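Alpha/beta hydrolase fold-3 domain protein (Sulfolobus islandicus, PDB 5LK6) probably hydrolyses carboxylic esters, acting as a thermostable lipase or carboxylesterase of the alpha/beta hydrolase fold. Local coordinates at residues 234-239 and 262-267; 223-228 and 251-256; 146-151 and 172-177. All coordinates share one frame; numbering follows the deposited sequence.

In the fold
Contacts 1 and 3 lie in one mixed sheet, where strands 144-150, 173-176, 236-241 and 264-269 run side by side and parallel; the centres of the two contacts are about 10 Å apart. Backbone bonding of Ile239 to Leu175 and Tyr177 joins them. Contact 3 closes first along the chain. Contacts 2 and 1 then alternate in the order 223-228, 234-239, 251-256, 262-267, since helix 247-259 links the two strands of contact 1. The centre of contact 2 is about 12 Å from that of contact 1 and about 14 Å from that of contact 3. Together they cover one half of the sheet, from the probable nucleophile to strand 264-269, where the second subunit continues the sheet.

Contact 1 of 3, residues 234-239 and 262-267; sequences PPALII and VPVTSV
Val264 meets Ala236 and Ile238 on the face of the sheet covered by helix 247-259, and one methyl does most of the touching. Val264 CG1 lies 3.9 Å from Ile238 CD1 and 4.2 Å from Ala236 CB. With CG1 anti to the backbone N (chi1 -174°), this methyl also comes 3.8 Å from Ala236 O. On the reverse face Leu237 slants across Thr265, its CD1 3.9 Å from Thr265 CG2. The tightest part is the backbone between these faces: Thr265 N to Ala236 O is 2.8 Å, and the hydrogen bonds Ala236 N to Pro263 O, Ile238 N to Thr265 O and Val267 N to Ile238 O are each 2.9 Å. A 12° angle between the strand axes confirms parallel pairing. The looser end is partly exposed: ahead of the paired strands, Pro235 CB and Pro263 CG meet at 4.1 Å. On the outer side Thr265 OG1 hydrogen-bonds to Asp288 of the second subunit, and Ser266 OG to Asn270 of the second subunit. Backbone hydrogen bonds and carbon contacts thus hold the strands together, while these hydroxyls and the edge at Val267, paired antiparallel with a strand of that chain, engage the second subunit.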
loop_
_atom_site.group_PDB
_atom_site.type_symbol
_atom_site.label_atom_id
_atom_site.label_comp_id
_atom_site.label_asym_id
_atom_site.label_seq_id
_atom_site.Cartn_x
_atom_site.Cartn_y
_atom_site.Cartn_z
ATOM N N PRO A 234 0.490 -13.918 14.456
ATOM C CA PRO A 234 -0.474 -13.602 13.433
ATOM C C PRO A 234 0.086 -13.038 12.111
ATOM O O PRO A 234 1.105 -12.351 12.075
ATOM C CB PRO A 234 -1.355 -12.508 14.113
ATOM C CG PRO A 234 -1.076 -12.626 15.575
ATOM C CD PRO A 234 0.353 -13.025 15.613
ATOM N N PRO A 235 -0.634 -13.259 11.029
ATOM C CA PRO A 235 -0.182 -12.592 9.829
ATOM C C PRO A 235 -0.198 -11.062 9.992
ATOM O O PRO A 235 -1.029 -10.520 10.721
ATOM C CB PRO A 235 -1.180 -13.085 8.755
ATOM C CG PRO A 235 -1.963 -14.177 9.386
ATOM C CD PRO A 235 -1.951 -13.899 10.845
ATOM N N ALA A 236 0.711 -10.383 9.289
ATOM C CA ALA A 236 1.009 -8.971 9.537
ATOM C C ALA A 236 0.943 -8.098 8.287
ATOM O O ALA A 236 1.354 -8.498 7.165
ATOM C CB ALA A 236 2.394 -8.840 10.128
ATOM N N LEU A 237 0.407 -6.904 8.506
ATOM C CA LEU A 237 0.610 -5.790 7.606
ATOM C C LEU A 237 1.532 -4.801 8.304
ATOM O O LEU A 237 1.190 -4.281 9.352
ATOM C CB LEU A 237 -0.700 -5.099 7.273
ATOM C CG LEU A 237 -0.597 -3.847 6.415
ATOM C CD1 LEU A 237 0.077 -4.118 5.076
ATOM C CD2 LEU A 237 -1.996 -3.282 6.247
ATOM N N ILE A 238 2.677 -4.532 7.702
ATOM C CA ILE A 238 3.622 -3.564 8.245
ATOM C C ILE A 238 3.749 -2.408 7.254
ATOM O O ILE A 238 4.012 -2.645 6.097
ATOM C CB ILE A 238 4.968 -4.209 8.559
ATOM C CG1 ILE A 238 4.719 -5.253 9.636
ATOM C CG2 ILE A 238 5.909 -3.162 9.095
ATOM C CD1 ILE A 238 5.918 -6.131 9.978
ATOM N N ILE A 239 3.534 -1.187 7.735
ATOM C CA ILE A 239 3.633 0.011 6.931
ATOM C C ILE A 239 4.785 0.806 7.459
ATOM O O ILE A 239 4.957 0.959 8.665
ATOM C CB ILE A 239 2.372 0.873 7.040
ATOM C CG1 ILE A 239 1.242 0.198 6.319
ATOM C CG2 ILE A 239 2.557 2.296 6.489
ATOM C CD1 ILE A 239 -0.091 0.783 6.739
ATOM N N VAL A 262 6.059 -16.387 9.287
ATOM C CA VAL A 262 4.811 -15.651 9.469
ATOM C C VAL A 262 4.503 -14.916 8.153
ATOM O O VAL A 262 5.398 -14.313 7.554
ATOM C CB VAL A 262 4.940 -14.601 10.595
ATOM C CG1 VAL A 262 3.667 -13.784 10.701
ATOM C CG2 VAL A 262 5.240 -15.260 11.933
ATOM N N PRO A 263 3.249 -14.953 7.688
ATOM C CA PRO A 263 3.001 -14.191 6.455
ATOM C C PRO A 263 2.981 -12.691 6.766
ATOM O O PRO A 263 2.312 -12.280 7.719
ATOM C CB PRO A 263 1.599 -14.665 5.966
ATOM C CG PRO A 263 1.192 -15.757 6.848
ATOM C CD PRO A 263 2.045 -15.672 8.127
ATOM N N VAL A 264 3.749 -11.910 5.979
ATOM C CA VAL A 264 3.817 -10.472 6.127
ATOM C C VAL A 264 3.684 -9.786 4.787
ATOM O O VAL A 264 4.345 -10.169 3.808
ATOM C CB VAL A 264 5.163 -10.022 6.687
ATOM C CG1 VAL A 264 5.130 -8.518 6.975
ATOM C CG2 VAL A 264 5.536 -10.836 7.918
ATOM N N THR A 265 2.870 -8.742 4.768
ATOM C CA THR A 265 2.893 -7.782 3.670
ATOM C C THR A 265 3.490 -6.501 4.224
ATOM O O THR A 265 2.956 -5.911 5.150
ATOM C CB THR A 265 1.500 -7.540 3.109
ATOM O OG1 THR A 265 1.107 -8.710 2.365
ATOM C CG2 THR A 265 1.504 -6.271 2.214
ATOM N N SER A 266 4.628 -6.108 3.661
ATOM C CA SER A 266 5.430 -4.988 4.146
ATOM C C SER A 266 5.403 -3.962 3.029
ATOM O O SER A 266 5.821 -4.250 1.877
ATOM C CB SER A 266 6.852 -5.449 4.429
ATOM O OG SER A 266 7.745 -4.386 4.759
ATOM N N VAL A 267 4.896 -2.789 3.358
ATOM C CA VAL A 267 4.708 -1.738 2.396
ATOM C C VAL A 267 5.423 -0.473 2.848
ATOM O O VAL A 267 5.173 0.014 3.934
ATOM C CB VAL A 267 3.202 -1.481 2.179
ATOM C CG1 VAL A 267 3.018 -0.237 1.342
ATOM C CG2 VAL A 267 2.594 -2.635 1.384
#

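Contact 2 of 3, residues 223-228 and 251-256; sequences SPILAQ and EAYANR
Ile225 extends end-on toward helix 247-259, its CD1 coming to 3.7 Å from both Ala252 CB and the backbone N of Tyr253. A chi1 of -161° swings the CG1 branch opposite its own backbone N and out to the helix. Arg256 crosses it at about a right angle, and the guanidinium presents its edge: Ile225 CG1 lies near its plane, 3.6 Å from Arg256 NH1. The Tyr253 ring takes up the other part of the contact. Its CD1 is 4.0 Å from Ile225 CB, and its CE1 lies 3.8 Å from Pro224 CB, while Pro224 O and Ile225 CA lie in the ring plane at its edge. Replacing Tyr253 with an alanine would probably leave Pro224 and the CB of Ile225 without their aromatic neighbour and open a gap between loop and helix. The contact is largely apolar and of van der Waals kind, with the Arg256 guanidinium at its exposed rim. The loop before strand 236-241 thus packs against helix 247-259, the crossover helix of the beta-alpha-beta unit formed with strands 236-241 and 264-269, and, as Tyr253 and Pro224 both touch Leu162, the joint reaches helix 152-163 in the alpha/beta hydrolase fold.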
loop_
_atom_site.group_PDB
_atom_site.type_symbol
_atom_site.label_atom_id
_atom_site.label_comp_id
_atom_site.label_asym_id
_atom_site.label_seq_id
_atom_site.Cartn_x
_atom_site.Cartn_y
_atom_site.Cartn_z
ATOM N N SER A 223 11.635 -4.278 22.966
ATOM C CA SER A 223 12.309 -4.604 21.728
ATOM C C SER A 223 11.817 -5.947 21.205
ATOM O O SER A 223 12.500 -6.939 21.321
ATOM C CB SER A 223 13.836 -4.587 21.915
ATOM O OG SER A 223 14.319 -3.269 22.166
ATOM N N PRO A 224 10.645 -5.967 20.576
ATOM C CA PRO A 224 10.137 -7.217 20.123
ATOM C C PRO A 224 11.044 -7.934 19.161
ATOM O O PRO A 224 11.030 -9.177 19.123
ATOM C CB PRO A 224 8.817 -6.856 19.457
ATOM C CG PRO A 224 8.779 -5.399 19.389
ATOM C CD PRO A 224 9.635 -4.923 20.492
ATOM N N ILE A 225 11.855 -7.174 18.421
ATOM C CA ILE A 225 12.812 -7.779 17.517
ATOM C C ILE A 225 13.856 -8.643 18.223
ATOM O O ILE A 225 14.508 -9.440 17.582
ATOM C CB ILE A 225 13.503 -6.714 16.617
ATOM C CG1 ILE A 225 14.136 -7.396 15.381
ATOM C CG2 ILE A 225 14.508 -5.872 17.411
ATOM C CD1 ILE A 225 14.139 -6.557 14.116
ATOM N N LEU A 226 14.034 -8.482 19.529
ATOM C CA LEU A 226 14.900 -9.393 20.274
ATOM C C LEU A 226 14.188 -10.655 20.695
ATOM O O LEU A 226 14.805 -11.474 21.298
ATOM C CB LEU A 226 15.479 -8.708 21.508
ATOM C CG LEU A 226 16.239 -7.426 21.148
ATOM C CD1 LEU A 226 16.690 -6.702 22.410
ATOM C CD2 LEU A 226 17.430 -7.662 20.192
ATOM N N ALA A 227 12.897 -10.816 20.416
ATOM C CA ALA A 227 12.177 -12.019 20.831
ATOM C C ALA A 227 12.868 -13.218 20.254
ATOM O O ALA A 227 13.372 -13.171 19.118
ATOM C CB ALA A 227 10.738 -11.992 20.346
ATOM N N GLN A 228 12.866 -14.280 21.045
ATOM C CA GLN A 228 13.640 -15.485 20.763
ATOM C C GLN A 228 13.073 -16.273 19.595
ATOM O O GLN A 228 13.801 -16.684 18.722
ATOM C CB GLN A 228 13.751 -16.345 22.035
ATOM C CG GLN A 228 15.050 -16.083 22.809
ATOM C CD GLN A 228 15.209 -16.987 24.028
ATOM O OE1 GLN A 228 14.924 -18.189 23.982
ATOM N NE2 GLN A 228 15.677 -16.414 25.123
ATOM N N GLU A 251 11.143 -2.486 8.857
ATOM C CA GLU A 251 11.442 -3.441 7.780
ATOM C C GLU A 251 12.268 -4.601 8.239
ATOM O O GLU A 251 12.050 -5.681 7.759
ATOM C CB GLU A 251 12.071 -2.760 6.542
ATOM C CG GLU A 251 11.108 -1.778 5.925
ATOM C CD GLU A 251 11.614 -1.026 4.708
ATOM O OE1 GLU A 251 12.663 -1.401 4.110
ATOM O OE2 GLU A 251 10.912 -0.053 4.335
ATOM N N ALA A 252 13.193 -4.410 9.163
ATOM C CA ALA A 252 13.847 -5.547 9.824
ATOM C C ALA A 252 12.846 -6.509 10.496
ATOM O O ALA A 252 12.925 -7.745 10.283
ATOM C CB ALA A 252 14.876 -5.087 10.828
ATOM N N TYR A 253 11.911 -5.945 11.252
ATOM C CA TYR A 253 10.904 -6.760 11.942
ATOM C C TYR A 253 10.055 -7.533 10.932
ATOM O O TYR A 253 9.890 -8.726 11.044
ATOM C CB TYR A 253 10.011 -5.918 12.865
ATOM C CG TYR A 253 9.228 -6.752 13.880
ATOM C CD1 TYR A 253 9.868 -7.337 14.959
ATOM C CD2 TYR A 253 7.854 -6.909 13.788
ATOM C CE1 TYR A 253 9.171 -8.069 15.891
ATOM C CE2 TYR A 253 7.148 -7.623 14.711
ATOM C CZ TYR A 253 7.816 -8.217 15.756
ATOM O OH TYR A 253 7.139 -8.972 16.680
ATOM N N ALA A 254 9.600 -6.871 9.910
ATOM C CA ALA A 254 9.000 -7.549 8.771
ATOM C C ALA A 254 9.794 -8.745 8.239
ATOM O O ALA A 254 9.287 -9.841 8.099
ATOM C CB ALA A 254 8.777 -6.551 7.632
ATOM N N ASN A 255 11.054 -8.518 7.937
ATOM C CA ASN A 255 11.909 -9.584 7.454
ATOM C C ASN A 255 12.095 -10.741 8.408
ATOM O O ASN A 255 12.091 -11.887 7.966
ATOM C CB ASN A 255 13.246 -9.023 7.012
ATOM C CG ASN A 255 13.200 -8.509 5.587
ATOM O OD1 ASN A 255 12.934 -9.247 4.690
ATOM N ND2 ASN A 255 13.456 -7.243 5.394
ATOM N N ARG A 256 12.217 -10.443 9.689
ATOM C CA ARG A 256 12.361 -11.470 10.711
ATOM C C ARG A 256 11.095 -12.286 10.889
ATOM O O ARG A 256 11.187 -13.498 11.097
ATOM C CB ARG A 256 12.776 -10.856 12.059
ATOM C CG ARG A 256 14.261 -10.529 12.142
ATOM C CD ARG A 256 15.047 -11.575 12.970
ATOM N NE ARG A 256 16.496 -11.369 12.757
ATOM C CZ ARG A 256 17.269 -10.360 13.268
ATOM N NH1 ARG A 256 16.768 -9.405 14.098
ATOM N NH2 ARG A 256 18.593 -10.304 12.961
#

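Contact 3 of 3, residues 146-151 and 172-177; sequences AIAGDS and YQILIY
Asp150 OD2 accepts a hydrogen bond from water 1 at 2.7 Å and is bonded to Tyr90 OH as well. The same water lies 2.6 Å from Tyr177 OH, in the plane of that ring at its edge, and so bridges the two segments. Next to this water bridge Asp150 CB touches Tyr177 CE1 at 3.7 Å. The carboxylate's other oxygen, OD1, bonds to Tyr76 OH. Tyr177 OH is held further by Leu277 N, and the methyl CG2 of Ile176 lies over the centre of its ring. These residues belong to two neighbouring parallel segments, whose strand axes differ in direction by only 4°, and Ser151 follows at the N-cap of helix 152-163. Its positive phi of 62° and the Gly149, Ser151, Gly153 spacing are consistent with the nucleophile elbow of alpha/beta hydrolases, with Ser151 probably acting alongside His274 and Asp244. The backbone there is held by Ser151 N, which bonds to Ile176 O at 3.2 Å and weakly to Tyr177 O. Earlier along the strands Ile176 N bonds to Gly149 O at 2.8 Å, and Gly149 N to Ile174 O. Ala148 CB meets Ile174 CB at 3.8 Å on the Asp150 face. Across the sheet Ile147 slants over Gln173, its CG2 3.9 Å from Gln173 CB, while Gln173 NE2 bonds to Pro234 O.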
loop_
_atom_site.group_PDB
_atom_site.type_symbol
_atom_site.label_atom_id
_atom_site.label_comp_id
_atom_site.label_asym_id
_atom_site.label_seq_id
_atom_site.Cartn_x
_atom_site.Cartn_y
_atom_site.Cartn_z
ATOM N N ALA A 146 -8.389 -8.671 15.605
ATOM C CA ALA A 146 -7.084 -8.282 15.127
ATOM C C ALA A 146 -6.613 -7.143 16.028
ATOM O O ALA A 146 -7.418 -6.563 16.776
ATOM C CB ALA A 146 -7.180 -7.805 13.676
ATOM N N ILE A 147 -5.335 -6.794 15.895
ATOM C CA ILE A 147 -4.701 -5.745 16.685
ATOM C C ILE A 147 -3.917 -4.757 15.783
ATOM O O ILE A 147 -3.345 -5.169 14.824
ATOM C CB ILE A 147 -3.812 -6.389 17.785
ATOM C CG1 ILE A 147 -3.371 -5.332 18.803
ATOM C CG2 ILE A 147 -2.643 -7.147 17.200
ATOM C CD1 ILE A 147 -2.767 -5.904 20.076
ATOM N N ALA A 148 -3.900 -3.465 16.107
ATOM C CA ALA A 148 -3.205 -2.455 15.328
ATOM C C ALA A 148 -2.646 -1.318 16.171
ATOM O O ALA A 148 -3.231 -0.925 17.188
ATOM C CB ALA A 148 -4.134 -1.848 14.303
ATOM N N GLY A 149 -1.536 -0.749 15.711
ATOM C CA GLY A 149 -1.086 0.538 16.239
ATOM C C GLY A 149 0.002 1.225 15.430
ATOM O O GLY A 149 0.634 0.560 14.591
ATOM N N ASP A 150 0.209 2.524 15.724
ATOM C CA ASP A 150 1.258 3.366 15.120
ATOM C C ASP A 150 2.362 3.869 16.099
ATOM O O ASP A 150 1.980 4.123 17.196
ATOM C CB ASP A 150 0.556 4.558 14.457
ATOM C CG ASP A 150 -0.189 5.449 15.468
ATOM O OD1 ASP A 150 -1.146 4.922 16.137
ATOM O OD2 ASP A 150 0.203 6.657 15.607
ATOM N N SER A 151 3.655 4.102 15.715
ATOM C CA SER A 151 4.811 4.776 16.593
ATOM C C SER A 151 4.832 3.653 17.722
ATOM O O SER A 151 4.896 2.395 17.435
ATOM C CB SER A 151 4.725 6.406 17.027
ATOM O OG SER A 151 5.697 7.167 17.991
ATOM N N TYR A 172 -4.846 -11.117 12.973
ATOM C CA TYR A 172 -4.012 -10.219 12.188
ATOM C C TYR A 172 -3.416 -9.132 13.086
ATOM O O TYR A 172 -4.023 -8.722 14.076
ATOM C CB TYR A 172 -4.879 -9.579 11.065
ATOM C CG TYR A 172 -4.197 -9.253 9.777
ATOM C CD1 TYR A 172 -4.055 -10.211 8.743
ATOM C CD2 TYR A 172 -3.741 -7.990 9.543
ATOM C CE1 TYR A 172 -3.435 -9.895 7.532
ATOM C CE2 TYR A 172 -3.111 -7.667 8.345
ATOM C CZ TYR A 172 -2.941 -8.618 7.352
ATOM O OH TYR A 172 -2.301 -8.209 6.197
ATOM N N GLN A 173 -2.227 -8.684 12.727
ATOM C CA GLN A 173 -1.598 -7.548 13.366
ATOM C C GLN A 173 -1.206 -6.522 12.311
ATOM O O GLN A 173 -0.619 -6.857 11.297
ATOM C CB GLN A 173 -0.343 -7.954 14.176
ATOM C CG GLN A 173 0.704 -8.698 13.374
ATOM C CD GLN A 173 1.904 -9.145 14.180
ATOM O OE1 GLN A 173 2.402 -8.423 15.012
ATOM N NE2 GLN A 173 2.383 -10.344 13.901
ATOM N N ILE A 174 -1.473 -5.264 12.625
ATOM C CA ILE A 174 -1.136 -4.153 11.792
ATOM C C ILE A 174 -0.197 -3.236 12.532
ATOM O O ILE A 174 -0.586 -2.595 13.504
ATOM C CB ILE A 174 -2.409 -3.452 11.337
ATOM C CG1 ILE A 174 -3.218 -4.473 10.550
ATOM C CG2 ILE A 174 -2.082 -2.234 10.448
ATOM C CD1 ILE A 174 -4.485 -3.937 9.992
ATOM N N LEU A 175 1.049 -3.188 12.053
ATOM C CA LEU A 175 2.099 -2.315 12.584
ATOM C C LEU A 175 2.374 -1.110 11.669
ATOM O O LEU A 175 2.946 -1.240 10.585
ATOM C CB LEU A 175 3.337 -3.119 12.771
ATOM C CG LEU A 175 3.443 -4.143 13.904
ATOM C CD1 LEU A 175 2.136 -4.671 14.468
ATOM C CD2 LEU A 175 4.363 -5.263 13.467
ATOM N N ILE A 176 1.921 0.064 12.106
ATOM C CA ILE A 176 2.056 1.314 11.348
ATOM C C ILE A 176 3.265 2.066 11.873
ATOM O O ILE A 176 3.305 2.463 13.035
ATOM C CB ILE A 176 0.802 2.174 11.501
ATOM C CG1 ILE A 176 -0.432 1.357 11.062
ATOM C CG2 ILE A 176 0.916 3.454 10.683
ATOM C CD1 ILE A 176 -1.765 1.809 11.636
ATOM N N TYR A 177 4.271 2.235 11.024
ATOM C CA TYR A 177 5.551 2.779 11.429
ATOM C C TYR A 177 5.947 2.481 12.890
ATOM O O TYR A 177 6.264 3.386 13.694
ATOM C CB TYR A 177 5.694 4.261 11.058
ATOM C CG TYR A 177 4.422 5.143 11.057
ATOM C CD1 TYR A 177 3.929 5.664 12.233
ATOM C CD2 TYR A 177 3.817 5.535 9.853
ATOM C CE1 TYR A 177 2.818 6.476 12.224
ATOM C CE2 TYR A 177 2.700 6.353 9.854
ATOM C CZ TYR A 177 2.210 6.805 11.046
ATOM O OH TYR A 177 1.131 7.604 11.079
HETATM O O HOH W 1 0.370 8.271 13.421
#